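Local coordinates for protein putative SAM-dependent O-methyltranferase (Podospora anserina, PDB 4YMH) that binds S-adenosylhomocysteine and, as a member of the cation-dependent O-methyltransferase family, probably transfers a methyl group from S-adenosylmethionine to an oxygen of its substrate, at residues A[131-144]-A[160-173]. Sequence-based numbering, arbitrary orientation.
With SAH (S-adenosyl-L-homocysteine), chain E.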
ATOM      1  N   LEU A 131      -6.323  -5.894  25.409  1.00 28.38           N
ATOM      2  CA  LEU A 131      -7.108  -5.667  24.188  1.00 26.48           C
ATOM      3  C   LEU A 131      -8.585  -6.009  24.412  1.00 27.75           C
ATOM      4  O   LEU A 131      -9.466  -5.308  23.924  1.00 27.63           O
ATOM      5  CB  LEU A 131      -6.550  -6.485  23.013  1.00 24.69           C
ATOM      6  CG  LEU A 131      -7.317  -6.474  21.682  1.00 23.43           C
ATOM      7  CD1 LEU A 131      -7.311  -5.082  21.056  1.00 24.07           C
ATOM      8  CD2 LEU A 131      -6.717  -7.500  20.711  1.00 26.85           C
ATOM      9  N   LYS A 132      -8.856  -7.060  25.181  1.00 29.86           N
ATOM     10  CA  LYS A 132     -10.239  -7.450  25.473  1.00 32.21           C
ATOM     11  C   LYS A 132     -10.979  -6.427  26.337  1.00 36.55           C
ATOM     12  O   LYS A 132     -12.210  -6.384  26.338  1.00 40.03           O
ATOM     13  CB  LYS A 132     -10.283  -8.816  26.159  1.00 37.19           C
ATOM     14  CG  LYS A 132      -9.788  -9.945  25.282  1.00 37.26           C
ATOM     15  CD  LYS A 132      -9.810 -11.279  26.008  1.00 41.40           C
ATOM     16  CE  LYS A 132      -9.147 -12.341  25.144  1.00 43.22           C
ATOM     17  NZ  LYS A 132      -9.322 -13.708  25.689  1.00 46.73           N
ATOM     18  N   THR A 133     -10.235  -5.604  27.067  1.00 34.77           N
ATOM     19  CA  THR A 133     -10.854  -4.622  27.954  1.00 38.27           C
ATOM     20  C   THR A 133     -11.245  -3.340  27.227  1.00 37.07           C
ATOM     21  O   THR A 133     -11.960  -2.511  27.776  1.00 35.46           O
ATOM     22  CB  THR A 133      -9.927  -4.225  29.102  1.00 40.28           C
ATOM     23  OG1 THR A 133      -8.821  -3.486  28.570  1.00 41.86           O
ATOM     24  CG2 THR A 133      -9.426  -5.449  29.825  1.00 45.71           C
ATOM     25  N   LEU A 134     -10.757  -3.163  26.006  1.00 34.50           N
ATOM     26  CA  LEU A 134     -11.055  -1.937  25.272  1.00 33.15           C
ATOM     27  C   LEU A 134     -12.533  -1.849  24.897  1.00 35.59           C
ATOM     28  O   LEU A 134     -13.186  -2.869  24.676  1.00 33.08           O
ATOM     29  CB  LEU A 134     -10.186  -1.845  24.028  1.00 28.48           C
ATOM     30  CG  LEU A 134      -8.680  -1.808  24.286  1.00 27.76           C
ATOM     31  CD1 LEU A 134      -7.934  -1.531  22.995  1.00 25.60           C
ATOM     32  CD2 LEU A 134      -8.333  -0.779  25.376  1.00 29.29           C
ATOM     33  N   GLU A 135     -13.051  -0.625  24.833  1.00 38.11           N
ATOM     34  CA  GLU A 135     -14.448  -0.383  24.482  1.00 44.78           C
ATOM     35  C   GLU A 135     -14.581   0.432  23.190  1.00 38.44           C
ATOM     36  O   GLU A 135     -13.642   1.100  22.766  1.00 35.98           O
ATOM     37  CB  GLU A 135     -15.162   0.339  25.629  1.00 55.35           C
ATOM     38  CG  GLU A 135     -15.068  -0.366  26.977  1.00 66.71           C
ATOM     39  CD  GLU A 135     -16.201  -1.354  27.208  1.00 75.43           C
ATOM     40  OE1 GLU A 135     -17.143  -1.382  26.390  1.00 79.20           O
ATOM     41  OE2 GLU A 135     -16.148  -2.105  28.207  1.00 77.06           O
ATOM     42  N   GLY A 136     -15.753   0.381  22.568  1.00 35.48           N
ATOM     43  CA  GLY A 136     -16.006   1.164  21.368  1.00 36.93           C
ATOM     44  C   GLY A 136     -15.333   0.583  20.139  1.00 32.88           C
ATOM     45  O   GLY A 136     -15.138  -0.626  20.041  1.00 34.25           O
ATOM     46  N   GLU A 137     -14.969   1.437  19.191  1.00 30.06           N
ATOM     47  CA  GLU A 137     -14.389   0.934  17.962  1.00 30.99           C
ATOM     48  C   GLU A 137     -13.288   1.849  17.448  1.00 32.65           C
ATOM     49  O   GLU A 137     -13.217   3.034  17.799  1.00 31.58           O
ATOM     50  CB  GLU A 137     -15.475   0.761  16.897  1.00 34.88           C
ATOM     51  CG  GLU A 137     -16.182   2.057  16.554  1.00 37.89           C
ATOM     52  CD  GLU A 137     -17.343   1.861  15.593  1.00 43.30           C
ATOM     53  OE1 GLU A 137     -17.809   0.710  15.448  1.00 39.96           O
ATOM     54  OE2 GLU A 137     -17.792   2.867  14.993  1.00 43.46           O
ATOM     55  N   PHE A 138     -12.434   1.284  16.608  1.00 22.98           N
ATOM     56  CA  PHE A 138     -11.329   2.026  16.031  1.00 28.88           C
ATOM     57  C   PHE A 138     -11.424   2.003  14.502  1.00 28.73           C
ATOM     58  O   PHE A 138     -11.825   0.993  13.922  1.00 27.46           O
ATOM     59  CB  PHE A 138      -9.994   1.441  16.509  1.00 21.00           C
ATOM     60  CG  PHE A 138      -9.785   1.536  18.002  1.00 24.54           C
ATOM     61  CD1 PHE A 138     -10.185   0.508  18.844  1.00 23.97           C
ATOM     62  CD2 PHE A 138      -9.186   2.654  18.564  1.00 24.14           C
ATOM     63  CE1 PHE A 138      -9.993   0.592  20.214  1.00 26.16           C
ATOM     64  CE2 PHE A 138      -8.994   2.746  19.940  1.00 24.43           C
ATOM     65  CZ  PHE A 138      -9.396   1.715  20.762  1.00 28.83           C
ATOM     66  N   ASP A 139     -11.063   3.118  13.871  1.00 23.04           N
ATOM     67  CA  ASP A 139     -11.085   3.249  12.416  1.00 21.63           C
ATOM     68  C   ASP A 139      -9.786   2.753  11.809  1.00 20.82           C
ATOM     69  O   ASP A 139      -9.732   2.425  10.626  1.00 19.20           O
ATOM     70  CB  ASP A 139     -11.302   4.702  11.990  1.00 25.71           C
ATOM     71  CG  ASP A 139     -12.680   5.211  12.303  1.00 32.58           C
ATOM     72  OD1 ASP A 139     -13.611   4.393  12.436  1.00 35.96           O
ATOM     73  OD2 ASP A 139     -12.833   6.449  12.393  1.00 35.22           O
ATOM     74  N   LEU A 140      -8.726   2.725  12.612  1.00 21.83           N
ATOM     75  CA  LEU A 140      -7.454   2.190  12.143  1.00 22.66           C
ATOM     76  C   LEU A 140      -6.797   1.445  13.275  1.00 19.82           C
ATOM     77  O   LEU A 140      -6.691   1.957  14.396  1.00 18.06           O
ATOM     78  CB  LEU A 140      -6.534   3.296  11.611  1.00 25.83           C
ATOM     79  CG  LEU A 140      -5.245   2.825  10.921  1.00 27.94           C
ATOM     80  CD1 LEU A 140      -4.804   3.827   9.874  1.00 29.54           C
ATOM     81  CD2 LEU A 140      -4.093   2.564  11.916  1.00 27.04           C
ATOM     82  N   ILE A 141      -6.378   0.218  12.980  1.00 19.52           N
ATOM     83  CA  ILE A 141      -5.703  -0.608  13.963  1.00 18.16           C
ATOM     84  C   ILE A 141      -4.368  -1.096  13.399  1.00 18.42           C
ATOM     85  O   ILE A 141      -4.328  -1.701  12.343  1.00 18.19           O
ATOM     86  CB  ILE A 141      -6.580  -1.820  14.368  1.00 16.61           C
ATOM     87  CG1 ILE A 141      -7.951  -1.324  14.859  1.00 20.93           C
ATOM     88  CG2 ILE A 141      -5.873  -2.644  15.434  1.00 18.55           C
ATOM     89  CD1 ILE A 141      -8.891  -2.413  15.338  1.00 24.91           C
ATOM     90  N   PHE A 142      -3.282  -0.799  14.094  1.00 16.77           N
ATOM     91  CA  PHE A 142      -1.937  -1.174  13.678  1.00 19.83           C
ATOM     92  C   PHE A 142      -1.420  -2.299  14.571  1.00 20.72           C
ATOM     93  O   PHE A 142      -1.183  -2.073  15.753  1.00 22.73           O
ATOM     94  CB  PHE A 142      -1.017   0.057  13.758  1.00 23.28           C
ATOM     95  CG  PHE A 142       0.384  -0.165  13.227  1.00 24.91           C
ATOM     96  CD1 PHE A 142       0.595  -0.695  11.956  1.00 24.66           C
ATOM     97  CD2 PHE A 142       1.487   0.225  13.981  1.00 23.03           C
ATOM     98  CE1 PHE A 142       1.888  -0.869  11.455  1.00 19.59           C
ATOM     99  CE2 PHE A 142       2.782   0.062  13.496  1.00 19.04           C
ATOM    100  CZ  PHE A 142       2.982  -0.495  12.227  1.00 13.24           C
ATOM    101  N   VAL A 143      -1.227  -3.497  14.011  1.00 17.24           N
ATOM    102  CA  VAL A 143      -0.754  -4.660  14.772  1.00 19.68           C
ATOM    103  C   VAL A 143       0.736  -4.855  14.545  1.00 22.56           C
ATOM    104  O   VAL A 143       1.160  -5.177  13.436  1.00 18.19           O
ATOM    105  CB  VAL A 143      -1.496  -5.947  14.363  1.00 20.77           C
ATOM    106  CG1 VAL A 143      -1.064  -7.143  15.245  1.00 16.95           C
ATOM    107  CG2 VAL A 143      -2.976  -5.722  14.452  1.00 20.48           C
ATOM    108  N   ASP A 144       1.534  -4.652  15.585  1.00 22.53           N
ATOM    109  CA  ASP A 144       2.974  -4.684  15.418  1.00 23.15           C
ATOM    110  C   ASP A 144       3.648  -5.242  16.671  1.00 22.90           C
ATOM    111  O   ASP A 144       4.726  -4.801  17.026  1.00 25.86           O
ATOM    112  CB  ASP A 144       3.479  -3.267  15.098  1.00 22.75           C
ATOM    113  CG  ASP A 144       4.924  -3.232  14.593  1.00 28.06           C
ATOM    114  OD1 ASP A 144       5.453  -4.269  14.142  1.00 27.66           O
ATOM    115  OD2 ASP A 144       5.540  -2.147  14.664  1.00 27.35           O
ATOM    116  N   GLN A 160     -15.181  -8.841  19.099  1.00 32.37           N
ATOM    117  CA  GLN A 160     -15.739  -7.794  19.961  1.00 33.96           C
ATOM    118  C   GLN A 160     -16.121  -6.524  19.204  1.00 31.26           C
ATOM    119  O   GLN A 160     -16.533  -5.542  19.812  1.00 28.38           O
ATOM    120  CB  GLN A 160     -14.752  -7.438  21.075  1.00 34.20           C
ATOM    121  CG  GLN A 160     -14.337  -8.637  21.890  1.00 35.00           C
ATOM    122  CD  GLN A 160     -13.560  -8.283  23.145  1.00 38.41           C
ATOM    123  OE1 GLN A 160     -12.973  -9.144  23.809  1.00 42.37           O
ATOM    124  NE2 GLN A 160     -13.550  -6.998  23.474  1.00 31.98           N
ATOM    125  N   GLY A 161     -15.986  -6.547  17.886  1.00 29.06           N
ATOM    126  CA  GLY A 161     -16.333  -5.394  17.079  1.00 28.04           C
ATOM    127  C   GLY A 161     -15.521  -4.154  17.408  1.00 27.68           C
ATOM    128  O   GLY A 161     -16.073  -3.058  17.499  1.00 27.18           O
ATOM    129  N   LEU A 162     -14.210  -4.326  17.568  1.00 22.97           N
ATOM    130  CA  LEU A 162     -13.315  -3.211  17.905  1.00 23.63           C
ATOM    131  C   LEU A 162     -12.867  -2.480  16.649  1.00 24.86           C
ATOM    132  O   LEU A 162     -12.306  -1.388  16.717  1.00 25.11           O
ATOM    133  CB  LEU A 162     -12.093  -3.710  18.681  1.00 27.19           C
ATOM    134  CG  LEU A 162     -12.285  -4.108  20.149  1.00 29.07           C
ATOM    135  CD1 LEU A 162     -11.039  -4.822  20.681  1.00 30.13           C
ATOM    136  CD2 LEU A 162     -12.595  -2.889  20.994  1.00 31.73           C
ATOM    137  N   LEU A 163     -13.104  -3.106  15.504  1.00 20.74           N
ATOM    138  CA  LEU A 163     -12.883  -2.487  14.203  1.00 18.83           C
ATOM    139  C   LEU A 163     -14.177  -1.865  13.708  1.00 25.13           C
ATOM    140  O   LEU A 163     -15.199  -2.547  13.644  1.00 27.78           O
ATOM    141  CB  LEU A 163     -12.400  -3.522  13.189  1.00 17.93           C
ATOM    142  CG  LEU A 163     -12.015  -2.933  11.829  1.00 19.44           C
ATOM    143  CD1 LEU A 163     -10.699  -2.170  11.949  1.00 21.70           C
ATOM    144  CD2 LEU A 163     -11.932  -4.040  10.768  1.00 21.46           C
ATOM    145  N   SER A 164     -14.142  -0.587  13.338  1.00 22.47           N
ATOM    146  CA  SER A 164     -15.340   0.062  12.817  1.00 21.56           C
ATOM    147  C   SER A 164     -15.745  -0.514  11.456  1.00 21.99           C
ATOM    148  O   SER A 164     -14.960  -1.199  10.806  1.00 19.32           O
ATOM    149  CB  SER A 164     -15.127   1.574  12.690  1.00 21.81           C
ATOM    150  OG  SER A 164     -14.176   1.859  11.678  1.00 26.73           O
ATOM    151  N   ALA A 165     -16.969  -0.199  11.029  1.00 26.59           N
ATOM    152  CA  ALA A 165     -17.522  -0.696   9.764  1.00 25.83           C
ATOM    153  C   ALA A 165     -16.619  -0.395   8.575  1.00 26.01           C
ATOM    154  O   ALA A 165     -16.383  -1.262   7.729  1.00 26.22           O
ATOM    155  CB  ALA A 165     -18.919  -0.106   9.526  1.00 24.43           C
ATOM    156  N   ASN A 166     -16.091   0.823   8.525  1.00 21.39           N
ATOM    157  CA  ASN A 166     -15.220   1.229   7.430  1.00 23.71           C
ATOM    158  C   ASN A 166     -13.742   1.257   7.809  1.00 22.83           C
ATOM    159  O   ASN A 166     -12.908   1.804   7.083  1.00 22.38           O
ATOM    160  CB  ASN A 166     -15.643   2.605   6.910  1.00 38.24           C
ATOM    161  CG  ASN A 166     -17.037   2.595   6.300  1.00 48.24           C
ATOM    162  OD1 ASN A 166     -17.419   1.656   5.596  1.00 52.09           O
ATOM    163  ND2 ASN A 166     -17.806   3.645   6.572  1.00 51.65           N
ATOM    164  N   GLY A 167     -13.414   0.656   8.943  1.00 22.93           N
ATOM    165  CA  GLY A 167     -12.039   0.644   9.417  1.00 22.90           C
ATOM    166  C   GLY A 167     -11.120  -0.358   8.744  1.00 21.79           C
ATOM    167  O   GLY A 167     -11.555  -1.253   8.013  1.00 20.15           O
ATOM    168  N   ILE A 168      -9.827  -0.213   8.998  1.00 21.09           N
ATOM    169  CA  ILE A 168      -8.849  -1.143   8.457  1.00 18.34           C
ATOM    170  C   ILE A 168      -7.883  -1.594   9.543  1.00 18.64           C
ATOM    171  O   ILE A 168      -7.534  -0.834  10.456  1.00 20.78           O
ATOM    172  CB  ILE A 168      -8.063  -0.512   7.284  1.00 17.60           C
ATOM    173  CG1 ILE A 168      -7.349  -1.576   6.458  1.00 22.40           C
ATOM    174  CG2 ILE A 168      -7.102   0.576   7.771  1.00 20.47           C
ATOM    175  CD1 ILE A 168      -6.736  -1.008   5.186  1.00 20.76           C
ATOM    176  N   ILE A 169      -7.466  -2.845   9.440  1.00 16.07           N
ATOM    177  CA  ILE A 169      -6.379  -3.350  10.259  1.00 17.66           C
ATOM    178  C   ILE A 169      -5.145  -3.480   9.389  1.00 19.38           C
ATOM    179  O   ILE A 169      -5.207  -4.049   8.310  1.00 17.12           O
ATOM    180  CB  ILE A 169      -6.682  -4.720  10.867  1.00 17.53           C
ATOM    181  CG1 ILE A 169      -8.055  -4.733  11.527  1.00 18.75           C
ATOM    182  CG2 ILE A 169      -5.560  -5.105  11.870  1.00 18.34           C
ATOM    183  CD1 ILE A 169      -8.468  -6.112  12.017  1.00 18.77           C
ATOM    184  N   LEU A 170      -4.029  -2.947   9.866  1.00 18.07           N
ATOM    185  CA  LEU A 170      -2.741  -3.064   9.198  1.00 14.54           C
ATOM    186  C   LEU A 170      -1.819  -3.874  10.075  1.00 16.48           C
ATOM    187  O   LEU A 170      -1.523  -3.470  11.191  1.00 18.95           O
ATOM    188  CB  LEU A 170      -2.139  -1.685   8.939  1.00 13.58           C
ATOM    189  CG  LEU A 170      -3.030  -0.758   8.106  1.00 19.14           C
ATOM    190  CD1 LEU A 170      -2.493   0.659   8.102  1.00 19.70           C
ATOM    191  CD2 LEU A 170      -3.160  -1.302   6.678  1.00 20.61           C
ATOM    192  N   CYS A 171      -1.367  -5.010   9.569  1.00 14.22           N
ATOM    193  CA  CYS A 171      -0.463  -5.884  10.325  1.00 16.80           C
ATOM    194  C   CYS A 171       0.936  -5.827   9.726  1.00 16.33           C
ATOM    195  O   CYS A 171       1.120  -6.102   8.538  1.00 18.50           O
ATOM    196  CB  CYS A 171      -0.984  -7.319  10.330  1.00 18.92           C
ATOM    197  SG  CYS A 171      -2.716  -7.491  10.858  1.00 21.29           S
ATOM    198  N   ASP A 172       1.918  -5.491  10.563  1.00 17.16           N
ATOM    199  CA  ASP A 172       3.286  -5.229  10.116  1.00 20.24           C
ATOM    200  C   ASP A 172       4.213  -6.450  10.256  1.00 19.66           C
ATOM    201  O   ASP A 172       3.970  -7.332  11.081  1.00 19.98           O
ATOM    202  CB  ASP A 172       3.844  -4.045  10.908  1.00 24.76           C
ATOM    203  CG  ASP A 172       4.939  -3.320  10.179  1.00 31.67           C
ATOM    204  OD1 ASP A 172       4.934  -3.342   8.934  1.00 31.57           O
ATOM    205  OD2 ASP A 172       5.803  -2.718  10.852  1.00 36.33           O
ATOM    206  N   ASN A 173       5.280  -6.481   9.455  1.00 20.29           N
ATOM    207  CA  ASN A 173       6.272  -7.560   9.495  1.00 22.41           C
ATOM    208  C   ASN A 173       5.741  -8.951   9.204  1.00 20.89           C
ATOM    209  O   ASN A 173       6.315  -9.938   9.669  1.00 22.54           O
ATOM    210  CB  ASN A 173       6.955  -7.606  10.869  1.00 24.17           C
ATOM    211  CG  ASN A 173       7.721  -6.349  11.173  1.00 27.75           C
ATOM    212  OD1 ASN A 173       7.367  -5.591  12.082  1.00 33.36           O
ATOM    213  ND2 ASN A 173       8.782  -6.112  10.414  1.00 22.44           N
TER
HETATM  214  N   SAH E1001       5.399  -0.158  16.676  1.00 31.95           N
HETATM  215  CA  SAH E1001       6.767   0.155  16.977  1.00 35.69           C
HETATM  216  CB  SAH E1001       7.601  -1.108  17.178  1.00 32.83           C
HETATM  217  CG  SAH E1001       6.952  -2.262  17.935  1.00 29.14           C
HETATM  218  SD  SAH E1001       8.110  -3.547  18.224  1.00 31.51           S
HETATM  219  C   SAH E1001       7.393   0.974  15.881  1.00 35.76           C
HETATM  220  O   SAH E1001       8.375   1.639  16.114  1.00 30.25           O
HETATM  221  OXT SAH E1001       6.900   0.946  14.764  1.00 36.11           O
HETATM  222  C5' SAH E1001       7.047  -4.629  19.089  1.00 30.17           C
HETATM  223  C4' SAH E1001       6.706  -4.185  20.503  1.00 30.11           C
HETATM  224  O4' SAH E1001       5.696  -5.026  21.029  1.00 33.68           O
HETATM  225  C3' SAH E1001       7.873  -4.309  21.453  1.00 32.92           C
HETATM  226  O3' SAH E1001       8.105  -3.094  22.126  1.00 33.00           O
HETATM  227  C2' SAH E1001       7.455  -5.377  22.431  1.00 31.31           C
HETATM  228  O2' SAH E1001       7.988  -5.206  23.706  1.00 28.94           O
HETATM  229  C1' SAH E1001       5.947  -5.326  22.379  1.00 32.84           C
HETATM  230  N9  SAH E1001       5.301  -6.599  22.729  1.00 33.36           N
HETATM  231  C8  SAH E1001       5.709  -7.822  22.446  1.00 32.96           C
HETATM  232  N7  SAH E1001       4.864  -8.723  22.916  1.00 28.91           N
HETATM  233  C5  SAH E1001       3.890  -8.075  23.507  1.00 30.80           C
HETATM  234  C6  SAH E1001       2.657  -8.425  24.208  1.00 30.09           C
HETATM  235  N6  SAH E1001       2.349  -9.694  24.350  1.00 32.24           N
HETATM  236  N1  SAH E1001       1.879  -7.452  24.676  1.00 29.65           N
HETATM  237  C2  SAH E1001       2.217  -6.179  24.501  1.00 29.99           C
HETATM  238  N3  SAH E1001       3.308  -5.781  23.875  1.00 28.46           N
HETATM  239  C4  SAH E1001       4.168  -6.671  23.366  1.00 31.11           C
HETATM  240  O   HOH W   1     -14.836  -4.306  23.074  1.00 40.20           O
HETATM  241  O   HOH W   2     -16.102  -2.985  20.998  1.00 41.37           O
HETATM  242  O   HOH W   3     -18.933   1.153  12.719  1.00 26.88           O
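Leu162 loses more surface to the facing segment than any other residue here: its two methyls split, CD1 lying 3.8 Å from Leu131 CD1, while CD2 turns to Leu134 CB and the carbonyl oxygen of Gly136. Beside it, Ile141 CD1 reaches Leu163 CD1, and further on Val143 CG2 touches both Ile169 CG2, at 3.7 Å, and Cys171 SG. Helix 150-159 covers this face. The other face carries Leu140, Phe142, Ile168 and Leu170. Strands 140-143 and 167-171 are parallel neighbours, joined through that helix by a beta-alpha-beta crossover of the Rossmann-like class I methyltransferase fold; the hydrogen bond from Leu170 N to Ile141 O, 2.8 Å, is nearly straight (172° at the hydrogen). Just past the C-terminal end of strand 140-143, Asp144 OD2 accepts a hydrogen bond from the SAH amine N at 2.8 Å. Phe142, with CG swung opposite its backbone N (chi1 -175°), brings CE1 to 3.8 Å from Asp172 CB, and Trp83 meets its ring edge-to-face. Cut back to an alanine, this position is likely to leave a gap beside Asp172 and Trp83 without the ring it packs against, close to the ligand amine. Where the strands begin, packing gives way to polar links: Ser164 OG donates to Asp139 OD1, 2.7 Å away on the anti side of the carboxylate, whose OD2 pairs with Lys67. On the solvent side, the extended Gln160 crosses Lys132 and gives NE2 to Lys132 O at 3.2 Å, the acceptor lying in its amide plane; one water links that NE2 to Leu134 O, and another joins Glu137 OE1 to Ala165 N.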